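Local atomic coordinates of aminoacyltransferase FemA (Staphylococcus aureus, PDB entry 1LRZ), a protein that adds the second and third glycines to the pentaglycine bridge of the staphylococcal cell-wall peptidoglycan, taking them from glycyl-tRNA. Residues Tyr80-Asn91 against Trp130-Phe140. Sequence-based numbering, arbitrary orientation.
Sequences YENQELVHFFFN and WFFDKMSNLGF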
loop_
_atom_site.group_PDB
_atom_site.type_symbol
_atom_site.label_atom_id
_atom_site.label_comp_id
_atom_site.label_asym_id
_atom_site.label_seq_id
_atom_site.Cartn_x
_atom_site.Cartn_y
_atom_site.Cartn_z
ATOM N N TYR A 80 4.516 15.165 -16.895
ATOM C CA TYR A 80 4.653 16.454 -16.226
ATOM C C TYR A 80 5.937 17.225 -16.509
ATOM O O TYR A 80 6.111 18.321 -15.990
ATOM C CB TYR A 80 4.444 16.310 -14.710
ATOM C CG TYR A 80 2.993 16.137 -14.314
ATOM C CD1 TYR A 80 2.449 14.866 -14.118
ATOM C CD2 TYR A 80 2.154 17.252 -14.141
ATOM C CE1 TYR A 80 1.103 14.707 -13.755
ATOM C CE2 TYR A 80 0.810 17.104 -13.781
ATOM C CZ TYR A 80 0.292 15.831 -13.586
ATOM O OH TYR A 80 -1.030 15.669 -13.220
ATOM N N GLU A 81 6.834 16.668 -17.322
ATOM C CA GLU A 81 8.053 17.386 -17.692
ATOM C C GLU A 81 7.692 18.362 -18.824
ATOM O O GLU A 81 8.347 19.381 -19.016
ATOM C CB GLU A 81 9.126 16.416 -18.210
ATOM C CG GLU A 81 9.638 15.451 -17.166
ATOM C CD GLU A 81 10.126 16.175 -15.934
ATOM O OE1 GLU A 81 11.009 17.042 -16.084
ATOM O OE2 GLU A 81 9.625 15.887 -14.824
ATOM N N ASN A 82 6.642 18.027 -19.565
ATOM C CA ASN A 82 6.176 18.824 -20.701
ATOM C C ASN A 82 5.231 19.927 -20.208
ATOM O O ASN A 82 4.021 19.725 -20.125
ATOM C CB ASN A 82 5.437 17.905 -21.679
ATOM C CG ASN A 82 5.217 18.537 -23.045
ATOM O OD1 ASN A 82 5.087 19.759 -23.182
ATOM N ND2 ASN A 82 5.148 17.692 -24.066
ATOM N N GLN A 83 5.783 21.088 -19.888
ATOM C CA GLN A 83 4.980 22.191 -19.384
ATOM C C GLN A 83 3.913 22.701 -20.347
ATOM O O GLN A 83 2.839 23.100 -19.909
ATOM C CB GLN A 83 5.895 23.330 -18.927
ATOM C CG GLN A 83 6.915 22.857 -17.897
ATOM C CD GLN A 83 7.681 23.977 -17.209
ATOM O OE1 GLN A 83 8.699 23.724 -16.565
ATOM N NE2 GLN A 83 7.192 25.214 -17.325
ATOM N N GLU A 84 4.182 22.680 -21.649
ATOM C CA GLU A 84 3.190 23.144 -22.612
ATOM C C GLU A 84 2.020 22.169 -22.661
ATOM O O GLU A 84 0.855 22.581 -22.754
ATOM C CB GLU A 84 3.807 23.285 -24.003
ATOM C CG GLU A 84 5.025 24.207 -24.045
ATOM C CD GLU A 84 5.562 24.443 -25.465
ATOM O OE1 GLU A 84 5.725 23.459 -26.234
ATOM O OE2 GLU A 84 5.833 25.621 -25.804
ATOM N N LEU A 85 2.325 20.877 -22.596
ATOM C CA LEU A 85 1.278 19.870 -22.629
ATOM C C LEU A 85 0.459 19.969 -21.336
ATOM O O LEU A 85 -0.766 19.891 -21.359
ATOM C CB LEU A 85 1.889 18.471 -22.773
ATOM C CG LEU A 85 0.922 17.292 -22.728
ATOM C CD1 LEU A 85 -0.083 17.395 -23.880
ATOM C CD2 LEU A 85 1.711 15.991 -22.824
ATOM N N VAL A 86 1.135 20.155 -20.208
ATOM C CA VAL A 86 0.419 20.273 -18.941
ATOM C C VAL A 86 -0.532 21.478 -18.978
ATOM O O VAL A 86 -1.674 21.398 -18.525
ATOM C CB VAL A 86 1.406 20.406 -17.760
ATOM C CG1 VAL A 86 0.677 20.832 -16.505
ATOM C CG2 VAL A 86 2.101 19.058 -17.518
ATOM N N HIS A 87 -0.053 22.585 -19.534
ATOM C CA HIS A 87 -0.845 23.806 -19.647
ATOM C C HIS A 87 -2.099 23.553 -20.492
ATOM O O HIS A 87 -3.217 23.877 -20.082
ATOM C CB HIS A 87 -0.008 24.903 -20.297
ATOM C CG HIS A 87 -0.698 26.226 -20.364
ATOM N ND1 HIS A 87 -0.572 27.182 -19.381
ATOM C CD2 HIS A 87 -1.535 26.747 -21.294
ATOM C CE1 HIS A 87 -1.298 28.237 -19.702
ATOM N NE2 HIS A 87 -1.893 27.999 -20.857
ATOM N N PHE A 88 -1.900 22.973 -21.671
ATOM C CA PHE A 88 -2.995 22.656 -22.579
ATOM C C PHE A 88 -4.040 21.778 -21.900
ATOM O O PHE A 88 -5.241 22.020 -22.012
ATOM C CB PHE A 88 -2.460 21.914 -23.807
ATOM C CG PHE A 88 -3.523 21.526 -24.799
ATOM C CD1 PHE A 88 -4.141 22.489 -25.595
ATOM C CD2 PHE A 88 -3.911 20.203 -24.936
ATOM C CE1 PHE A 88 -5.129 22.131 -26.516
ATOM C CE2 PHE A 88 -4.897 19.839 -25.852
ATOM C CZ PHE A 88 -5.507 20.810 -26.644
ATOM N N PHE A 89 -3.585 20.748 -21.200
ATOM C CA PHE A 89 -4.520 19.847 -20.539
ATOM C C PHE A 89 -5.402 20.516 -19.494
ATOM O O PHE A 89 -6.617 20.320 -19.489
ATOM C CB PHE A 89 -3.794 18.669 -19.870
ATOM C CG PHE A 89 -4.731 17.708 -19.186
ATOM C CD1 PHE A 89 -5.153 17.933 -17.881
ATOM C CD2 PHE A 89 -5.254 16.622 -19.876
ATOM C CE1 PHE A 89 -6.087 17.095 -17.278
ATOM C CE2 PHE A 89 -6.188 15.780 -19.280
ATOM C CZ PHE A 89 -6.604 16.016 -17.983
ATOM N N PHE A 90 -4.802 21.290 -18.598
ATOM C CA PHE A 90 -5.594 21.918 -17.557
ATOM C C PHE A 90 -6.514 23.025 -18.056
ATOM O O PHE A 90 -7.573 23.268 -17.482
ATOM C CB PHE A 90 -4.681 22.397 -16.424
ATOM C CG PHE A 90 -4.187 21.274 -15.554
ATOM C CD1 PHE A 90 -2.910 20.747 -15.719
ATOM C CD2 PHE A 90 -5.036 20.690 -14.614
ATOM C CE1 PHE A 90 -2.486 19.650 -14.961
ATOM C CE2 PHE A 90 -4.627 19.596 -13.852
ATOM C CZ PHE A 90 -3.342 19.072 -14.027
ATOM N N ASN A 91 -6.126 23.669 -19.147
ATOM C CA ASN A 91 -6.939 24.721 -19.731
ATOM C C ASN A 91 -8.137 24.047 -20.410
ATOM O O ASN A 91 -9.277 24.487 -20.264
ATOM C CB ASN A 91 -6.115 25.497 -20.754
ATOM C CG ASN A 91 -6.670 26.871 -21.026
ATOM O OD1 ASN A 91 -6.883 27.653 -20.104
ATOM N ND2 ASN A 91 -6.904 27.179 -22.294
ATOM N N TRP A 130 7.492 24.616 -10.371
ATOM C CA TRP A 130 6.857 25.440 -11.403
ATOM C C TRP A 130 5.356 25.160 -11.506
ATOM O O TRP A 130 4.570 26.015 -11.935
ATOM C CB TRP A 130 7.495 25.177 -12.770
ATOM C CG TRP A 130 7.287 23.785 -13.274
ATOM C CD1 TRP A 130 8.088 22.702 -13.049
ATOM C CD2 TRP A 130 6.173 23.306 -14.042
ATOM N NE1 TRP A 130 7.544 21.579 -13.627
ATOM C CE2 TRP A 130 6.369 21.921 -14.245
ATOM C CE3 TRP A 130 5.029 23.915 -14.584
ATOM C CZ2 TRP A 130 5.453 21.128 -14.959
ATOM C CZ3 TRP A 130 4.115 23.121 -15.297
ATOM C CH2 TRP A 130 4.339 21.746 -15.476
ATOM N N PHE A 131 4.963 23.955 -11.116
ATOM C CA PHE A 131 3.564 23.565 -11.185
ATOM C C PHE A 131 2.647 24.493 -10.393
ATOM O O PHE A 131 1.564 24.847 -10.865
ATOM C CB PHE A 131 3.384 22.135 -10.672
ATOM C CG PHE A 131 2.021 21.575 -10.929
ATOM C CD1 PHE A 131 1.618 21.263 -12.226
ATOM C CD2 PHE A 131 1.130 21.369 -9.880
ATOM C CE1 PHE A 131 0.347 20.751 -12.476
ATOM C CE2 PHE A 131 -0.135 20.860 -10.119
ATOM C CZ PHE A 131 -0.532 20.548 -11.420
ATOM N N PHE A 132 3.065 24.885 -9.192
ATOM C CA PHE A 132 2.229 25.760 -8.371
ATOM C C PHE A 132 1.869 27.067 -9.090
ATOM O O PHE A 132 0.707 27.484 -9.089
ATOM C CB PHE A 132 2.909 26.072 -7.029
ATOM C CG PHE A 132 3.122 24.853 -6.148
ATOM C CD1 PHE A 132 4.308 24.120 -6.222
ATOM C CD2 PHE A 132 2.124 24.428 -5.265
ATOM C CE1 PHE A 132 4.504 22.982 -5.433
ATOM C CE2 PHE A 132 2.306 23.286 -4.465
ATOM C CZ PHE A 132 3.498 22.563 -4.552
ATOM N N ASP A 133 2.862 27.704 -9.703
ATOM C CA ASP A 133 2.645 28.960 -10.415
ATOM C C ASP A 133 1.740 28.767 -11.622
ATOM O O ASP A 133 0.844 29.579 -11.871
ATOM C CB ASP A 133 3.982 29.556 -10.869
ATOM C CG ASP A 133 4.671 30.361 -9.770
ATOM O OD1 ASP A 133 5.862 30.711 -9.936
ATOM O OD2 ASP A 133 4.023 30.655 -8.741
ATOM N N LYS A 134 1.975 27.698 -12.375
ATOM C CA LYS A 134 1.153 27.436 -13.540
ATOM C C LYS A 134 -0.313 27.214 -13.144
ATOM O O LYS A 134 -1.215 27.753 -13.783
ATOM C CB LYS A 134 1.685 26.232 -14.315
ATOM C CG LYS A 134 0.778 25.798 -15.463
ATOM C CD LYS A 134 1.577 25.420 -16.687
ATOM C CE LYS A 134 2.271 26.646 -17.269
ATOM N NZ LYS A 134 3.011 26.335 -18.520
ATOM N N MET A 135 -0.561 26.442 -12.090
ATOM C CA MET A 135 -1.943 26.201 -11.677
ATOM C C MET A 135 -2.578 27.529 -11.247
ATOM O O MET A 135 -3.718 27.835 -11.602
ATOM C CB MET A 135 -2.002 25.172 -10.532
ATOM C CG MET A 135 -1.730 23.713 -10.980
ATOM S SD MET A 135 -2.832 23.121 -12.294
ATOM C CE MET A 135 -1.874 23.379 -13.693
ATOM N N SER A 136 -1.828 28.318 -10.484
ATOM C CA SER A 136 -2.314 29.616 -10.029
ATOM C C SER A 136 -2.698 30.485 -11.238
ATOM O O SER A 136 -3.780 31.070 -11.267
ATOM C CB SER A 136 -1.229 30.315 -9.208
ATOM O OG SER A 136 -1.736 31.480 -8.597
ATOM N N ASN A 137 -1.818 30.560 -12.234
ATOM C CA ASN A 137 -2.102 31.348 -13.434
ATOM C C ASN A 137 -3.376 30.884 -14.139
ATOM O O ASN A 137 -4.038 31.671 -14.810
ATOM C CB ASN A 137 -0.946 31.273 -14.431
ATOM C CG ASN A 137 0.329 31.879 -13.893
ATOM O OD1 ASN A 137 0.301 32.898 -13.200
ATOM N ND2 ASN A 137 1.461 31.265 -14.220
ATOM N N LEU A 138 -3.703 29.602 -14.001
ATOM C CA LEU A 138 -4.895 29.046 -14.629
ATOM C C LEU A 138 -6.131 29.068 -13.724
ATOM O O LEU A 138 -7.165 28.500 -14.074
ATOM C CB LEU A 138 -4.625 27.610 -15.098
ATOM C CG LEU A 138 -3.622 27.472 -16.242
ATOM C CD1 LEU A 138 -3.512 26.019 -16.658
ATOM C CD2 LEU A 138 -4.088 28.317 -17.428
ATOM N N GLY A 139 -6.028 29.710 -12.566
ATOM C CA GLY A 139 -7.169 29.780 -11.666
ATOM C C GLY A 139 -7.311 28.621 -10.693
ATOM O O GLY A 139 -8.263 28.572 -9.906
ATOM N N PHE A 140 -6.378 27.674 -10.744
ATOM C CA PHE A 140 -6.415 26.535 -9.825
ATOM C C PHE A 140 -5.707 26.965 -8.541
ATOM O O PHE A 140 -4.481 27.016 -8.494
ATOM C CB PHE A 140 -5.701 25.311 -10.425
ATOM C CG PHE A 140 -6.463 24.643 -11.539
ATOM C CD1 PHE A 140 -6.361 25.105 -12.847
ATOM C CD2 PHE A 140 -7.311 23.575 -11.269
ATOM C CE1 PHE A 140 -7.095 24.515 -13.875
ATOM C CE2 PHE A 140 -8.052 22.976 -12.285
ATOM C CZ PHE A 140 -7.946 23.446 -13.589
HETATM O O HOH W 1 8.468 19.034 -13.933
#
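Gln83 lays its amide flat on one face of the Trp130 indole, the two planes 5° apart, with CG over the six-membered ring (3.6 Å to its centroid) and OE1 reaching across the pyrrole part. Chi2 near anti (-169°) stretches the Gln83 chain along the ring. At the indole edge, Tyr80 O lies in the ring plane, 3.1 Å from Trp130 CZ2, and a water accepts from Trp130 NE1 at 2.7 Å and can donate to Tyr80 O. Val86 CG1 touches Trp130 CH2 and the edge of Phe131. Deeper in, four rings form an aromatic cluster: Tyr80 points its edge at Phe131 and Phe131 at Phe90, both offset edge-to-face, and Phe90 meets Phe140 directly edge-to-face. Met135 folds back to set SD over the centre of the Phe90 ring (4.0 Å to the centroid), a Met-aromatic contact; Phe89 covers the opposite face. On the outer side, aliphatic Lys134 CE lies 3.6 Å from His87 ND1, which is buried without a polar partner, and Leu138 packs its methyls against His87 and Phe90 CB. Gly139, with positive phi, closes helix 130-137 in a Schellman motif that turns Phe140 inward. The helix axes approach to 10.8 Å and run in the same general sense, at 34°. Both helices pack on one mixed sheet: Phe90, Met135 and Phe140 touch Ile107 of strand 102-107, and Phe90 also touches Pro76 of neighbouring strand 67-78.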